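Local structure of glycerol-3-phosphate dehydrogenase [NAD(P)+] (Coxiella burnetii, 3K96) at residues A[37-50]-A[68-81]. The protein probably catalyses the NAD(P)H-dependent reduction of dihydroxyacetone phosphate to sn-glycerol 3-phosphate, the key precursor for phospholipid synthesis. Sequence-based numbering, arbitrary orientation. Where two conformers were deposited one is given.
Sequences AGSWGTALALVLAR and MQAEGVNNRYLPNY
Asn-74 reaches into the turn that opens helix 39-49, where Gly-38 and Gly-41 are consistent with the GxGxxG pattern of a Rossmann-type dinucleotide-binding turn. Its side chain can be followed outward. CB lies 4.0 Å from Thr-42 CG2; CG then swings anti to the backbone N (chi1 -174°), which carries the amide to the turn. At the tip, ND2 donates twice, to Ala-37 O at 2.9 Å and to Thr-42 OG1 at 2.8 Å. Both acceptors lie close to the amide plane, although the first bond meets the Ala-37 carbonyl from above its plane. OD1 accepts from the backbone N of Tyr-77, three residues on (an Asx motif), and is also hydrogen-bonded to His-64 NE2, so both ends of the amide are held. Thr-42 OG1 in turn donates a hydrogen bond to Gly-38 O (2.7 Å), which the backbone N of Thr-42 approaches from the opposite face.

In one of its two modelled conformers Ser-39, a predicted NADPH-binding residue, donates from OG to Tyr-77 O (2.9 Å), a link therefore doubtful. Beside this polar network, Leu-78 CD2 meets Leu-46 CD1 tip to tip at 3.7 Å and touches Thr-42 CG2. Leu-46 CD1 also packs on Tyr-81 CB. Tyr-81 CD1 sits at the edge of the guanidinium of Arg-50, whose NH2 is hydrogen-bonded to Ala-169 O, with guanidinium and phenol ring planes 63° apart.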
loop_
_atom_site.group_PDB
_atom_site.type_symbol
_atom_site.label_atom_id
_atom_site.label_comp_id
_atom_site.label_asym_id
_atom_site.label_seq_id
_atom_site.Cartn_x
_atom_site.Cartn_y
_atom_site.Cartn_z
ATOM N N ALA A 37 -24.499 10.199 11.718
ATOM C CA ALA A 37 -24.294 11.389 10.932
ATOM C C ALA A 37 -22.879 11.920 11.034
ATOM O O ALA A 37 -22.651 13.141 11.104
ATOM C CB ALA A 37 -25.319 12.455 11.319
ATOM N N GLY A 38 -21.914 11.008 11.089
ATOM C CA GLY A 38 -20.505 11.406 11.058
ATOM C C GLY A 38 -20.188 11.761 9.600
ATOM O O GLY A 38 -21.096 11.812 8.730
ATOM N N SER A 39 -18.906 11.978 9.321
ATOM C CA SER A 39 -18.455 12.334 7.973
ATOM C C SER A 39 -18.858 11.286 6.947
ATOM O O SER A 39 -19.453 11.598 5.911
ATOM C CB SER A 39 -16.920 12.468 7.949
ATOM O OG SER A 39 -16.465 13.404 8.915
ATOM N N TRP A 40 -18.516 10.037 7.232
ATOM C CA TRP A 40 -18.780 8.953 6.307
ATOM C C TRP A 40 -20.282 8.722 6.121
ATOM O O TRP A 40 -20.751 8.625 4.990
ATOM C CB TRP A 40 -18.012 7.692 6.731
ATOM C CG TRP A 40 -18.107 6.503 5.782
ATOM C CD1 TRP A 40 -18.268 5.189 6.143
ATOM C CD2 TRP A 40 -18.076 6.516 4.342
ATOM N NE1 TRP A 40 -18.330 4.390 5.027
ATOM C CE2 TRP A 40 -18.205 5.175 3.908
ATOM C CE3 TRP A 40 -17.921 7.515 3.381
ATOM C CZ2 TRP A 40 -18.197 4.820 2.567
ATOM C CZ3 TRP A 40 -17.933 7.158 2.049
ATOM C CH2 TRP A 40 -18.072 5.828 1.651
ATOM N N GLY A 41 -21.031 8.634 7.209
ATOM C CA GLY A 41 -22.502 8.460 7.084
ATOM C C GLY A 41 -23.150 9.530 6.236
ATOM O O GLY A 41 -24.007 9.252 5.390
ATOM N N THR A 42 -22.704 10.771 6.435
ATOM C CA THR A 42 -23.248 11.904 5.712
ATOM C C THR A 42 -22.844 11.865 4.235
ATOM O O THR A 42 -23.645 12.206 3.368
ATOM C CB THR A 42 -22.803 13.234 6.337
ATOM O OG1 THR A 42 -23.165 13.269 7.723
ATOM C CG2 THR A 42 -23.449 14.416 5.616
ATOM N N ALA A 43 -21.603 11.460 3.952
ATOM C CA ALA A 43 -21.121 11.359 2.576
ATOM C C ALA A 43 -21.939 10.302 1.810
ATOM O O ALA A 43 -22.317 10.505 0.669
ATOM C CB ALA A 43 -19.610 11.006 2.546
ATOM N N LEU A 44 -22.184 9.169 2.440
ATOM C CA LEU A 44 -23.012 8.117 1.824
ATOM C C LEU A 44 -24.432 8.660 1.569
ATOM O O LEU A 44 -25.055 8.373 0.533
ATOM C CB LEU A 44 -23.058 6.883 2.720
ATOM C CG LEU A 44 -21.824 5.984 2.663
ATOM C CD1 LEU A 44 -21.754 5.072 3.887
ATOM C CD2 LEU A 44 -21.794 5.214 1.339
ATOM N N ALA A 45 -24.933 9.448 2.509
ATOM C CA ALA A 45 -26.273 10.032 2.373
ATOM C C ALA A 45 -26.326 10.962 1.177
ATOM O O ALA A 45 -27.349 11.027 0.477
ATOM C CB ALA A 45 -26.687 10.763 3.674
ATOM N N LEU A 46 -25.219 11.677 0.921
ATOM C CA LEU A 46 -25.143 12.575 -0.223
ATOM C C LEU A 46 -25.079 11.815 -1.519
ATOM O O LEU A 46 -25.705 12.201 -2.494
ATOM C CB LEU A 46 -23.921 13.505 -0.142
ATOM C CG LEU A 46 -23.975 14.624 0.877
ATOM C CD1 LEU A 46 -22.626 15.315 0.994
ATOM C CD2 LEU A 46 -25.096 15.598 0.470
ATOM N N VAL A 47 -24.270 10.759 -1.565
ATOM C CA VAL A 47 -24.177 9.971 -2.780
ATOM C C VAL A 47 -25.574 9.526 -3.226
ATOM O O VAL A 47 -25.918 9.636 -4.402
ATOM C CB VAL A 47 -23.282 8.737 -2.583
ATOM C CG1 VAL A 47 -23.474 7.747 -3.716
ATOM C CG2 VAL A 47 -21.785 9.173 -2.448
ATOM N N LEU A 48 -26.367 9.014 -2.290
ATOM C CA LEU A 48 -27.712 8.544 -2.617
ATOM C C LEU A 48 -28.694 9.691 -2.882
ATOM O O LEU A 48 -29.415 9.669 -3.870
ATOM C CB LEU A 48 -28.255 7.647 -1.489
ATOM C CG LEU A 48 -27.424 6.388 -1.181
ATOM C CD1 LEU A 48 -27.944 5.654 0.036
ATOM C CD2 LEU A 48 -27.360 5.467 -2.387
ATOM N N ALA A 49 -28.724 10.685 -2.002
ATOM C CA ALA A 49 -29.680 11.791 -2.140
ATOM C C ALA A 49 -29.455 12.579 -3.442
ATOM O O ALA A 49 -30.419 13.024 -4.091
ATOM C CB ALA A 49 -29.671 12.712 -0.877
ATOM N N ARG A 50 -28.192 12.703 -3.858
ATOM C CA ARG A 50 -27.878 13.389 -5.113
ATOM C C ARG A 50 -28.458 12.707 -6.335
ATOM O O ARG A 50 -28.644 13.345 -7.368
ATOM C CB ARG A 50 -26.363 13.551 -5.306
ATOM C CG ARG A 50 -25.765 14.658 -4.455
ATOM C CD ARG A 50 -24.255 14.506 -4.370
ATOM N NE ARG A 50 -23.631 15.548 -3.567
ATOM C CZ ARG A 50 -22.347 15.543 -3.215
ATOM N NH1 ARG A 50 -21.561 14.531 -3.580
ATOM N NH2 ARG A 50 -21.847 16.538 -2.494
ATOM N N MET A 68 -28.467 20.560 11.682
ATOM C CA MET A 68 -28.700 20.149 10.295
ATOM C C MET A 68 -30.067 20.590 9.744
ATOM O O MET A 68 -30.176 20.989 8.587
ATOM C CB MET A 68 -28.523 18.627 10.157
ATOM C CG MET A 68 -27.076 18.193 10.364
ATOM S SD MET A 68 -26.736 16.440 10.107
ATOM C CE MET A 68 -27.387 15.737 11.632
ATOM N N GLN A 69 -31.109 20.495 10.558
ATOM C CA GLN A 69 -32.450 20.905 10.112
ATOM C C GLN A 69 -32.462 22.398 9.813
ATOM O O GLN A 69 -32.944 22.816 8.769
ATOM C CB GLN A 69 -33.518 20.524 11.144
ATOM C CG GLN A 69 -33.736 19.011 11.243
ATOM C CD GLN A 69 -34.851 18.619 12.203
ATOM O OE1 GLN A 69 -35.283 19.420 13.020
ATOM N NE2 GLN A 69 -35.322 17.374 12.099
ATOM N N ALA A 70 -31.861 23.187 10.699
ATOM C CA ALA A 70 -31.794 24.628 10.512
ATOM C C ALA A 70 -30.915 25.021 9.329
ATOM O O ALA A 70 -31.306 25.842 8.517
ATOM C CB ALA A 70 -31.274 25.304 11.776
ATOM N N GLU A 71 -29.748 24.399 9.199
ATOM C CA GLU A 71 -28.771 24.816 8.176
ATOM C C GLU A 71 -28.763 24.095 6.830
ATOM O O GLU A 71 -28.282 24.642 5.848
ATOM C CB GLU A 71 -27.399 24.735 8.807
ATOM C CG GLU A 71 -27.321 25.593 10.046
ATOM C CD GLU A 71 -26.133 25.281 10.896
ATOM O OE1 GLU A 71 -25.339 24.394 10.526
ATOM O OE2 GLU A 71 -26.002 25.915 11.959
ATOM N N GLY A 72 -29.260 22.871 6.764
ATOM C CA GLY A 72 -29.266 22.170 5.492
ATOM C C GLY A 72 -27.869 21.714 5.111
ATOM O O GLY A 72 -27.532 21.628 3.936
ATOM N N VAL A 73 -27.059 21.419 6.118
ATOM C CA VAL A 73 -25.707 20.953 5.900
ATOM C C VAL A 73 -25.249 20.331 7.210
ATOM O O VAL A 73 -25.881 20.523 8.253
ATOM C CB VAL A 73 -24.770 22.122 5.448
ATOM C CG1 VAL A 73 -24.651 23.181 6.549
ATOM C CG2 VAL A 73 -23.372 21.602 4.999
ATOM N N ASN A 74 -24.174 19.553 7.160
ATOM C CA ASN A 74 -23.649 18.957 8.369
ATOM C C ASN A 74 -22.379 19.680 8.684
ATOM O O ASN A 74 -21.306 19.241 8.282
ATOM C CB ASN A 74 -23.369 17.475 8.181
ATOM C CG ASN A 74 -22.968 16.792 9.467
ATOM O OD1 ASN A 74 -22.648 17.442 10.478
ATOM N ND2 ASN A 74 -22.991 15.467 9.446
ATOM N N ASN A 75 -22.501 20.800 9.391
ATOM C CA ASN A 75 -21.335 21.581 9.739
ATOM C C ASN A 75 -20.392 20.912 10.711
ATOM O O ASN A 75 -19.193 21.098 10.610
ATOM C CB ASN A 75 -21.722 22.982 10.225
ATOM C CG ASN A 75 -21.910 23.954 9.077
ATOM O OD1 ASN A 75 -21.229 23.855 8.057
ATOM N ND2 ASN A 75 -22.821 24.903 9.237
ATOM N N ARG A 76 -20.897 20.117 11.636
ATOM C CA ARG A 76 -19.985 19.464 12.558
ATOM C C ARG A 76 -19.043 18.497 11.911
ATOM O O ARG A 76 -17.908 18.409 12.338
ATOM C CB ARG A 76 -20.710 18.635 13.604
ATOM C CG ARG A 76 -21.453 19.409 14.601
ATOM C CD ARG A 76 -21.948 18.515 15.707
ATOM N NE ARG A 76 -22.810 19.293 16.574
ATOM C CZ ARG A 76 -23.373 18.832 17.680
ATOM N NH1 ARG A 76 -23.171 17.577 18.075
ATOM N NH2 ARG A 76 -24.138 19.638 18.393
ATOM N N TYR A 77 -19.511 17.750 10.909
ATOM C CA TYR A 77 -18.693 16.675 10.343
ATOM C C TYR A 77 -18.434 16.693 8.843
ATOM O O TYR A 77 -17.551 15.999 8.390
ATOM C CB TYR A 77 -19.273 15.298 10.766
ATOM C CG TYR A 77 -19.328 15.106 12.270
ATOM C CD1 TYR A 77 -18.169 14.956 13.005
ATOM C CD2 TYR A 77 -20.535 15.069 12.949
ATOM C CE1 TYR A 77 -18.206 14.804 14.382
ATOM C CE2 TYR A 77 -20.586 14.904 14.328
ATOM C CZ TYR A 77 -19.417 14.776 15.036
ATOM O OH TYR A 77 -19.436 14.614 16.409
ATOM N N LEU A 78 -19.184 17.459 8.071
ATOM C CA LEU A 78 -18.944 17.525 6.633
ATOM C C LEU A 78 -19.388 18.897 6.120
ATOM O O LEU A 78 -20.321 19.003 5.310
ATOM C CB LEU A 78 -19.690 16.396 5.895
ATOM C CG LEU A 78 -19.227 16.023 4.477
ATOM C CD1 LEU A 78 -17.824 15.430 4.544
ATOM C CD2 LEU A 78 -20.177 15.020 3.798
ATOM N N PRO A 79 -18.725 19.963 6.607
ATOM C CA PRO A 79 -19.082 21.307 6.183
ATOM C C PRO A 79 -18.778 21.513 4.715
ATOM O O PRO A 79 -17.932 20.803 4.154
ATOM C CB PRO A 79 -18.183 22.207 7.052
ATOM C CG PRO A 79 -17.000 21.355 7.394
ATOM C CD PRO A 79 -17.589 19.959 7.549
ATOM N N ASN A 80 -19.503 22.450 4.111
ATOM C CA ASN A 80 -19.358 22.851 2.712
ATOM C C ASN A 80 -20.064 21.963 1.677
ATOM O O ASN A 80 -19.857 22.141 0.481
ATOM C CB ASN A 80 -17.882 23.009 2.340
ATOM C CG ASN A 80 -17.154 23.962 3.256
ATOM O OD1 ASN A 80 -16.083 23.640 3.762
ATOM N ND2 ASN A 80 -17.748 25.127 3.508
ATOM N N TYR A 81 -20.870 21.010 2.131
ATOM C CA TYR A 81 -21.621 20.138 1.226
ATOM C C TYR A 81 -23.107 20.131 1.605
ATOM O O TYR A 81 -23.556 19.231 2.326
ATOM C CB TYR A 81 -21.033 18.718 1.233
ATOM C CG TYR A 81 -19.661 18.707 0.641
ATOM C CD1 TYR A 81 -19.489 18.757 -0.726
ATOM C CD2 TYR A 81 -18.528 18.699 1.448
ATOM C CE1 TYR A 81 -18.232 18.781 -1.283
ATOM C CE2 TYR A 81 -17.274 18.730 0.895
ATOM C CZ TYR A 81 -17.138 18.770 -0.475
ATOM O OH TYR A 81 -15.892 18.794 -1.038
#